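Local coordinates for protein chitinase (Chromobacterium violaceum, PDB 4TXG) that probably hydrolyses the glycosidic bonds of chitin and probably binds the polysaccharide, as a family 18 glycoside hydrolase, at residues V309-A322 against I366-M380. Sequence-based numbering, arbitrary orientation.
Sequences VDIDFEYPTSMNNA and ITAAVPASGYLLRGM. With CS (cesium ion), chain D.
L376 CD1 sits almost over the middle of the Y315 ring, 3.5 Å from its centroid and 12° off the ring normal, a clear CH-pi contact. The opposite face of that ring carries E314 CB, so the aromatic is clamped from both sides, while P371 CB approaches obliquely. The other methyl of L376, CD2, meets A322 CB. Further along, T317 OG1 donates to L376 O at 2.8 Å, in the carbonyl plane and on a lone pair; with chi1 at -177° the hydroxyl lies anti to the backbone N and its methyl is left beside L376 CD2. The same carbonyl accepts from G379 N, and S318 N donates to G379 O at 2.9 Å. M319, bent at chi2 and chi3, sets CG above one face of the Y375 ring, toward its rim, and brings CE into van der Waals contact with Y375 CE1 at 3.4 Å; its SD, oblique to the ring and 5.1 Å from the centroid, makes a Met-aromatic contact.

These loops extend two neighbouring parallel strands, 309-312 and 366-371, of the TIM barrel of family 18. I311 N donates to T367 O at 2.8 Å and T367 N to V309 O, fixing D310 opposite T367. The sequence DIDFE at 310-314 matches the family's DxDxE motif, whose final glutamate is the usual catalytic acid. Here both carboxylate oxygens of E314 bind a cesium ion, joined by M395 and waters. T367 OG1 donates to D310 OD1 at 2.7 Å, on the anti side and 19° out of the carboxylate plane, while Y159 and S251 hydrogen-bond to OD2. D312 OD1 lies 2.7 Å from E314 OE2, and the D312 carboxylate rests against A369 CB. The backbone N of E314 is held by T258 OG1, and the nitrogen of the cis peptide between E314 and Y315 donates to Y275 OH.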
ATOM      1  N   VAL A 309      -0.423  -2.462 -14.123  1.00  6.54           N
ATOM      2  CA  VAL A 309      -0.211  -1.082 -13.692  1.00  6.43           C
ATOM      3  C   VAL A 309      -0.404  -1.011 -12.185  1.00  9.84           C
ATOM      4  O   VAL A 309      -1.352  -1.595 -11.652  1.00  8.20           O
ATOM      5  CB  VAL A 309      -1.195  -0.117 -14.397  1.00 10.40           C
ATOM      6  CG1 VAL A 309      -1.002   1.311 -13.915  1.00 11.99           C
ATOM      7  CG2 VAL A 309      -0.994  -0.179 -15.889  1.00 16.42           C
ATOM      8  N   ASP A 310       0.501  -0.304 -11.511  1.00  7.24           N
ATOM      9  CA  ASP A 310       0.445  -0.109 -10.070  1.00  7.25           C
ATOM     10  C   ASP A 310       0.154   1.368  -9.814  1.00  8.60           C
ATOM     11  O   ASP A 310       0.961   2.235 -10.131  1.00 10.61           O
ATOM     12  CB  ASP A 310       1.768  -0.545  -9.431  1.00  7.79           C
ATOM     13  CG  ASP A 310       1.820  -0.293  -7.937  1.00 11.16           C
ATOM     14  OD1 ASP A 310       0.990  -0.877  -7.201  1.00  9.44           O
ATOM     15  OD2 ASP A 310       2.717   0.469  -7.507  1.00 12.97           O
ATOM     16  N   ILE A 311      -1.027   1.664  -9.290  1.00  5.78           N
ATOM     17  CA  ILE A 311      -1.420   3.049  -9.072  1.00  5.61           C
ATOM     18  C   ILE A 311      -0.938   3.516  -7.705  1.00  8.09           C
ATOM     19  O   ILE A 311      -1.361   2.984  -6.686  1.00  9.06           O
ATOM     20  CB  ILE A 311      -2.953   3.213  -9.167  1.00  6.40           C
ATOM     21  CG1 ILE A 311      -3.442   2.786 -10.549  1.00  8.40           C
ATOM     22  CG2 ILE A 311      -3.363   4.652  -8.826  1.00  8.72           C
ATOM     23  CD1 ILE A 311      -2.876   3.643 -11.712  1.00 10.54           C
ATOM     24  N   ASP A 312      -0.043   4.495  -7.691  1.00  5.62           N
ATOM     25  CA  ASP A 312       0.526   5.014  -6.451  1.00  5.76           C
ATOM     26  C   ASP A 312       0.125   6.485  -6.283  1.00  9.47           C
ATOM     27  O   ASP A 312       0.958   7.391  -6.303  1.00  8.23           O
ATOM     28  CB  ASP A 312       2.042   4.845  -6.459  1.00  9.31           C
ATOM     29  CG  ASP A 312       2.671   5.138  -5.110  1.00 15.35           C
ATOM     30  OD1 ASP A 312       1.946   5.528  -4.160  1.00 18.84           O
ATOM     31  OD2 ASP A 312       3.903   4.981  -5.000  1.00 17.95           O
ATOM     32  N   PHE A 313      -1.178   6.687  -6.147  1.00  7.87           N
ATOM     33  CA  PHE A 313      -1.795   8.003  -6.002  1.00  8.72           C
ATOM     34  C   PHE A 313      -1.710   8.418  -4.531  1.00  7.70           C
ATOM     35  O   PHE A 313      -2.402   7.848  -3.684  1.00  6.80           O
ATOM     36  CB  PHE A 313      -3.245   7.894  -6.528  1.00  9.23           C
ATOM     37  CG  PHE A 313      -4.069   9.172  -6.526  1.00  6.80           C
ATOM     38  CD1 PHE A 313      -3.683  10.331  -5.855  1.00  8.39           C
ATOM     39  CD2 PHE A 313      -5.286   9.177  -7.198  1.00  7.02           C
ATOM     40  CE1 PHE A 313      -4.494  11.472  -5.865  1.00  7.62           C
ATOM     41  CE2 PHE A 313      -6.097  10.314  -7.229  1.00  6.41           C
ATOM     42  CZ  PHE A 313      -5.702  11.460  -6.552  1.00  6.29           C
ATOM     43  N   GLU A 314      -0.844   9.386  -4.222  1.00  5.91           N
ATOM     44  CA  GLU A 314      -0.648   9.815  -2.838  1.00  7.05           C
ATOM     45  C   GLU A 314      -1.119  11.260  -2.631  1.00 10.91           C
ATOM     46  O   GLU A 314      -0.322  12.184  -2.809  1.00  9.56           O
ATOM     47  CB  GLU A 314       0.837   9.675  -2.434  1.00  6.49           C
ATOM     48  CG  GLU A 314       1.400   8.247  -2.670  1.00  9.90           C
ATOM     49  CD  GLU A 314       2.818   8.005  -2.131  1.00 15.29           C
ATOM     50  OE1 GLU A 314       3.409   8.887  -1.475  1.00 14.86           O
ATOM     51  OE2 GLU A 314       3.351   6.902  -2.370  1.00 14.79           O
ATOM     52  N   TYR A 315      -2.381  11.486  -2.241  1.00  9.42           N
ATOM     53  CA  TYR A 315      -3.382  10.462  -1.889  1.00  7.93           C
ATOM     54  C   TYR A 315      -4.768  10.955  -2.253  1.00  7.83           C
ATOM     55  O   TYR A 315      -5.025  12.155  -2.158  1.00  9.18           O
ATOM     56  CB  TYR A 315      -3.396  10.171  -0.385  1.00  8.08           C
ATOM     57  CG  TYR A 315      -2.108   9.638   0.147  1.00  8.36           C
ATOM     58  CD1 TYR A 315      -1.827   8.286   0.080  1.00  8.59           C
ATOM     59  CD2 TYR A 315      -1.165  10.493   0.704  1.00  9.55           C
ATOM     60  CE1 TYR A 315      -0.643   7.792   0.564  1.00 10.10           C
ATOM     61  CE2 TYR A 315       0.026  10.009   1.178  1.00 13.10           C
ATOM     62  CZ  TYR A 315       0.280   8.658   1.106  1.00 13.65           C
ATOM     63  OH  TYR A 315       1.469   8.170   1.591  1.00 17.47           O
ATOM     64  N   PRO A 316      -5.679  10.034  -2.602  1.00  7.16           N
ATOM     65  CA  PRO A 316      -7.065  10.419  -2.881  1.00  6.83           C
ATOM     66  C   PRO A 316      -7.883  10.507  -1.593  1.00  9.73           C
ATOM     67  O   PRO A 316      -8.870   9.785  -1.420  1.00 10.15           O
ATOM     68  CB  PRO A 316      -7.562   9.282  -3.778  1.00  7.32           C
ATOM     69  CG  PRO A 316      -6.833   8.068  -3.228  1.00  6.32           C
ATOM     70  CD  PRO A 316      -5.450   8.593  -2.842  1.00  8.64           C
ATOM     71  N   THR A 317      -7.467  11.377  -0.683  1.00  6.27           N
ATOM     72  CA  THR A 317      -8.151  11.467   0.594  1.00  6.17           C
ATOM     73  C   THR A 317      -8.756  12.849   0.800  1.00  8.39           C
ATOM     74  O   THR A 317      -8.237  13.853   0.298  1.00  7.82           O
ATOM     75  CB  THR A 317      -7.196  11.135   1.760  1.00  8.53           C
ATOM     76  OG1 THR A 317      -7.912  11.154   3.000  1.00  7.56           O
ATOM     77  CG2 THR A 317      -6.033  12.120   1.825  1.00  9.34           C
ATOM     78  N   SER A 318      -9.855  12.899   1.548  1.00  6.37           N
ATOM     79  CA  SER A 318     -10.522  14.161   1.827  1.00  6.69           C
ATOM     80  C   SER A 318      -9.964  14.889   3.066  1.00  6.76           C
ATOM     81  O   SER A 318     -10.506  15.924   3.451  1.00  8.36           O
ATOM     82  CB  SER A 318     -12.026  13.932   2.004  1.00  6.98           C
ATOM     83  OG  SER A 318     -12.292  13.201   3.198  1.00  7.99           O
ATOM     84  N   MET A 319      -8.898  14.369   3.676  1.00  8.44           N
ATOM     85  CA  MET A 319      -8.224  15.075   4.772  1.00  8.32           C
ATOM     86  C   MET A 319      -7.506  16.300   4.213  1.00 11.02           C
ATOM     87  O   MET A 319      -6.749  16.192   3.254  1.00 11.68           O
ATOM     88  CB  MET A 319      -7.202  14.186   5.495  1.00  8.22           C
ATOM     89  CG  MET A 319      -7.717  12.826   5.949  1.00  8.90           C
ATOM     90  SD  MET A 319      -9.064  12.884   7.155  1.00 17.49           S
ATOM     91  CE  MET A 319      -8.259  13.493   8.615  1.00 16.43           C
ATOM     92  N   ASN A 320      -7.758  17.457   4.810  1.00  7.64           N
ATOM     93  CA  ASN A 320      -7.144  18.702   4.377  1.00 11.84           C
ATOM     94  C   ASN A 320      -5.630  18.669   4.620  1.00 13.65           C
ATOM     95  O   ASN A 320      -5.186  18.149   5.642  1.00 14.20           O
ATOM     96  CB  ASN A 320      -7.804  19.872   5.111  1.00 12.83           C
ATOM     97  CG  ASN A 320      -7.261  21.212   4.683  1.00 18.03           C
ATOM     98  OD1 ASN A 320      -7.524  21.672   3.573  1.00 16.89           O
ATOM     99  ND2 ASN A 320      -6.517  21.860   5.575  1.00 20.70           N
ATOM    100  N   ASN A 321      -4.850  19.194   3.669  1.00  9.69           N
ATOM    101  CA  ASN A 321      -3.381  19.243   3.761  1.00  9.90           C
ATOM    102  C   ASN A 321      -2.704  17.877   3.874  1.00 11.23           C
ATOM    103  O   ASN A 321      -1.591  17.773   4.390  1.00 15.08           O
ATOM    104  CB  ASN A 321      -2.937  20.098   4.951  1.00 11.29           C
ATOM    105  CG  ASN A 321      -3.167  21.582   4.734  1.00 18.34           C
ATOM    106  OD1 ASN A 321      -3.394  22.032   3.615  1.00 15.55           O
ATOM    107  ND2 ASN A 321      -3.084  22.354   5.814  1.00 20.31           N
ATOM    108  N   ALA A 322      -3.362  16.827   3.398  1.00 13.46           N
ATOM    109  CA  ALA A 322      -2.779  15.494   3.491  1.00 15.23           C
ATOM    110  C   ALA A 322      -1.803  15.231   2.356  1.00 16.50           C
ATOM    111  O   ALA A 322      -0.908  14.395   2.480  1.00 17.36           O
ATOM    112  CB  ALA A 322      -3.869  14.436   3.498  1.00 19.63           C
ATOM    113  N   ILE A 366      -4.188  -4.920 -12.157  1.00  7.73           N
ATOM    114  CA  ILE A 366      -4.163  -3.577 -11.571  1.00  6.90           C
ATOM    115  C   ILE A 366      -3.878  -3.697 -10.097  1.00  6.64           C
ATOM    116  O   ILE A 366      -4.592  -4.397  -9.372  1.00  8.73           O
ATOM    117  CB  ILE A 366      -5.484  -2.831 -11.743  1.00 11.28           C
ATOM    118  CG1 ILE A 366      -5.905  -2.836 -13.196  1.00 15.43           C
ATOM    119  CG2 ILE A 366      -5.352  -1.389 -11.217  1.00 12.58           C
ATOM    120  CD1 ILE A 366      -7.188  -2.112 -13.421  1.00 17.10           C
ATOM    121  N   THR A 367      -2.826  -3.029  -9.645  1.00  6.53           N
ATOM    122  CA  THR A 367      -2.543  -2.997  -8.226  1.00  7.34           C
ATOM    123  C   THR A 367      -2.476  -1.544  -7.766  1.00  6.14           C
ATOM    124  O   THR A 367      -2.519  -0.617  -8.575  1.00  6.68           O
ATOM    125  CB  THR A 367      -1.233  -3.747  -7.901  1.00  7.58           C
ATOM    126  OG1 THR A 367      -0.106  -3.047  -8.445  1.00  9.81           O
ATOM    127  CG2 THR A 367      -1.275  -5.156  -8.507  1.00  9.93           C
ATOM    128  N   ALA A 368      -2.397  -1.345  -6.456  1.00  7.97           N
ATOM    129  CA  ALA A 368      -2.235  -0.003  -5.934  1.00  5.94           C
ATOM    130  C   ALA A 368      -1.374  -0.022  -4.695  1.00  7.23           C
ATOM    131  O   ALA A 368      -1.452  -0.941  -3.888  1.00  7.07           O
ATOM    132  CB  ALA A 368      -3.603   0.633  -5.623  1.00  6.12           C
ATOM    133  N   ALA A 369      -0.529   0.991  -4.581  1.00  6.25           N
ATOM    134  CA  ALA A 369       0.183   1.265  -3.338  1.00  7.94           C
ATOM    135  C   ALA A 369      -0.751   2.119  -2.496  1.00  7.28           C
ATOM    136  O   ALA A 369      -1.150   3.218  -2.916  1.00  9.04           O
ATOM    137  CB  ALA A 369       1.492   1.976  -3.610  1.00  8.58           C
ATOM    138  N   VAL A 370      -1.116   1.604  -1.325  1.00  5.39           N
ATOM    139  CA  VAL A 370      -2.204   2.168  -0.535  1.00  6.32           C
ATOM    140  C   VAL A 370      -1.695   2.522   0.864  1.00  5.28           C
ATOM    141  O   VAL A 370      -0.771   1.885   1.372  1.00  7.40           O
ATOM    142  CB  VAL A 370      -3.406   1.182  -0.450  1.00  6.26           C
ATOM    143  CG1 VAL A 370      -3.995   0.924  -1.834  1.00  9.43           C
ATOM    144  CG2 VAL A 370      -2.992  -0.139   0.201  1.00  6.55           C
ATOM    145  N   PRO A 371      -2.274   3.563   1.480  1.00  5.96           N
ATOM    146  CA  PRO A 371      -1.709   4.036   2.746  1.00  5.80           C
ATOM    147  C   PRO A 371      -1.973   3.090   3.922  1.00  8.07           C
ATOM    148  O   PRO A 371      -3.008   2.423   3.977  1.00  9.02           O
ATOM    149  CB  PRO A 371      -2.406   5.392   2.958  1.00  8.25           C
ATOM    150  CG  PRO A 371      -3.689   5.285   2.185  1.00  8.75           C
ATOM    151  CD  PRO A 371      -3.355   4.433   0.981  1.00  7.60           C
ATOM    152  N   ALA A 372      -1.022   3.025   4.849  1.00  6.93           N
ATOM    153  CA  ALA A 372      -1.245   2.298   6.104  1.00  6.87           C
ATOM    154  C   ALA A 372      -1.818   3.223   7.178  1.00  9.12           C
ATOM    155  O   ALA A 372      -2.402   2.763   8.164  1.00 10.23           O
ATOM    156  CB  ALA A 372       0.065   1.664   6.604  1.00  6.38           C
ATOM    157  N   SER A 373      -1.660   4.529   6.971  1.00  9.36           N
ATOM    158  CA  SER A 373      -2.044   5.549   7.960  1.00 10.84           C
ATOM    159  C   SER A 373      -3.544   5.636   8.250  1.00 10.99           C
ATOM    160  O   SER A 373      -4.339   5.919   7.358  1.00  7.92           O
ATOM    161  CB  SER A 373      -1.567   6.927   7.497  1.00 11.69           C
ATOM    162  OG  SER A 373      -2.112   7.937   8.315  1.00 13.20           O
ATOM    163  N   GLY A 374      -3.919   5.431   9.509  1.00 10.73           N
ATOM    164  CA  GLY A 374      -5.303   5.578   9.913  1.00 10.43           C
ATOM    165  C   GLY A 374      -5.801   7.002   9.735  1.00 12.24           C
ATOM    166  O   GLY A 374      -6.998   7.227   9.552  1.00 13.66           O
ATOM    167  N   TYR A 375      -4.883   7.967   9.787  1.00  7.71           N
ATOM    168  CA  TYR A 375      -5.249   9.357   9.540  1.00  7.38           C
ATOM    169  C   TYR A 375      -5.685   9.556   8.082  1.00  8.35           C
ATOM    170  O   TYR A 375      -6.772  10.074   7.819  1.00  7.84           O
ATOM    171  CB  TYR A 375      -4.077  10.281   9.883  1.00  9.59           C
ATOM    172  CG  TYR A 375      -4.105  11.629   9.182  1.00 14.36           C
ATOM    173  CD1 TYR A 375      -4.914  12.665   9.638  1.00 17.87           C
ATOM    174  CD2 TYR A 375      -3.301  11.864   8.065  1.00 17.52           C
ATOM    175  CE1 TYR A 375      -4.923  13.901   8.998  1.00 16.80           C
ATOM    176  CE2 TYR A 375      -3.309  13.087   7.417  1.00 20.30           C
ATOM    177  CZ  TYR A 375      -4.121  14.103   7.889  1.00 20.40           C
ATOM    178  OH  TYR A 375      -4.125  15.317   7.246  1.00 20.16           O
ATOM    179  N   LEU A 376      -4.845   9.132   7.140  1.00  8.17           N
ATOM    180  CA  LEU A 376      -5.200   9.252   5.721  1.00  6.04           C
ATOM    181  C   LEU A 376      -6.495   8.515   5.403  1.00  9.00           C
ATOM    182  O   LEU A 376      -7.340   9.016   4.666  1.00  8.17           O
ATOM    183  CB  LEU A 376      -4.075   8.715   4.831  1.00  8.91           C
ATOM    184  CG  LEU A 376      -2.750   9.477   4.875  1.00  7.08           C
ATOM    185  CD1 LEU A 376      -1.680   8.796   4.021  1.00  7.97           C
ATOM    186  CD2 LEU A 376      -2.956  10.916   4.419  1.00  9.86           C
ATOM    187  N   LEU A 377      -6.650   7.320   5.965  1.00  6.88           N
ATOM    188  CA  LEU A 377      -7.803   6.486   5.646  1.00  5.90           C
ATOM    189  C   LEU A 377      -9.103   7.054   6.199  1.00  8.00           C
ATOM    190  O   LEU A 377     -10.191   6.705   5.724  1.00  7.45           O
ATOM    191  CB  LEU A 377      -7.575   5.067   6.173  1.00  8.29           C
ATOM    192  CG  LEU A 377      -6.524   4.259   5.401  1.00  5.57           C
ATOM    193  CD1 LEU A 377      -6.161   2.997   6.179  1.00  9.20           C
ATOM    194  CD2 LEU A 377      -6.977   3.895   3.979  1.00  6.50           C
ATOM    195  N   ARG A 378      -9.005   7.946   7.187  1.00  6.70           N
ATOM    196  CA  ARG A 378     -10.220   8.547   7.735  1.00  6.65           C
ATOM    197  C   ARG A 378     -10.925   9.388   6.663  1.00  8.68           C
ATOM    198  O   ARG A 378     -12.127   9.628   6.738  1.00  9.37           O
ATOM    199  CB  ARG A 378      -9.902   9.400   8.966  1.00  9.06           C
ATOM    200  CG  ARG A 378     -11.133   9.975   9.656  1.00 11.71           C
ATOM    201  CD  ARG A 378     -10.757  10.616  10.982  1.00 10.80           C
ATOM    202  NE  ARG A 378     -10.218   9.646  11.932  1.00 11.07           N
ATOM    203  CZ  ARG A 378     -10.931   9.050  12.886  1.00 10.49           C
ATOM    204  NH1 ARG A 378     -12.220   9.315  13.019  1.00  7.81           N
ATOM    205  NH2 ARG A 378     -10.345   8.190  13.716  1.00 10.99           N
ATOM    206  N   GLY A 379     -10.172   9.814   5.653  1.00  6.71           N
ATOM    207  CA  GLY A 379     -10.739  10.589   4.565  1.00  6.89           C
ATOM    208  C   GLY A 379     -10.967   9.781   3.297  1.00  7.34           C
ATOM    209  O   GLY A 379     -11.144  10.351   2.229  1.00  7.61           O
ATOM    210  N   MET A 380     -10.966   8.457   3.409  1.00  6.52           N
ATOM    211  CA  MET A 380     -11.130   7.618   2.221  1.00  6.40           C
ATOM    212  C   MET A 380     -12.351   6.692   2.306  1.00  6.49           C
ATOM    213  O   MET A 380     -12.354   5.597   1.725  1.00  7.73           O
ATOM    214  CB  MET A 380      -9.831   6.831   1.982  1.00  8.93           C
ATOM    215  CG  MET A 380      -8.669   7.784   1.643  1.00  8.01           C
ATOM    216  SD  MET A 380      -7.010   7.086   1.625  1.00  8.47           S
ATOM    217  CE  MET A 380      -7.178   5.928   0.277  1.00  9.39           C
TER
HETATM  218 CS    CS D 803       5.071   6.613   0.136  1.00 55.60          CS
HETATM  219  O   HOH W   1      -3.134   4.493  -5.234  1.00  9.04           O
HETATM  220  O   HOH W   2       5.722   5.326  -2.838  1.00 18.72           O
HETATM  221  O   HOH W   3      -2.533   5.446  -2.514  1.00 19.58           O
HETATM  222  O   HOH W   4       4.041   9.208   1.498  1.00 29.07           O
HETATM  223  O   HOH W   5      -5.906  17.158   7.986  1.00 15.92           O
HETATM  224  O   HOH W   6      -2.133  17.396   7.420  1.00 27.81           O
HETATM  225  O   HOH W   7       7.941   8.405  -0.226  1.00 33.82           O
HETATM  226  O   HOH W   8       6.831   4.007  -1.254  1.00 27.16           O
HETATM  227  O   HOH W   9       6.249   6.640   2.565  1.00 42.96           O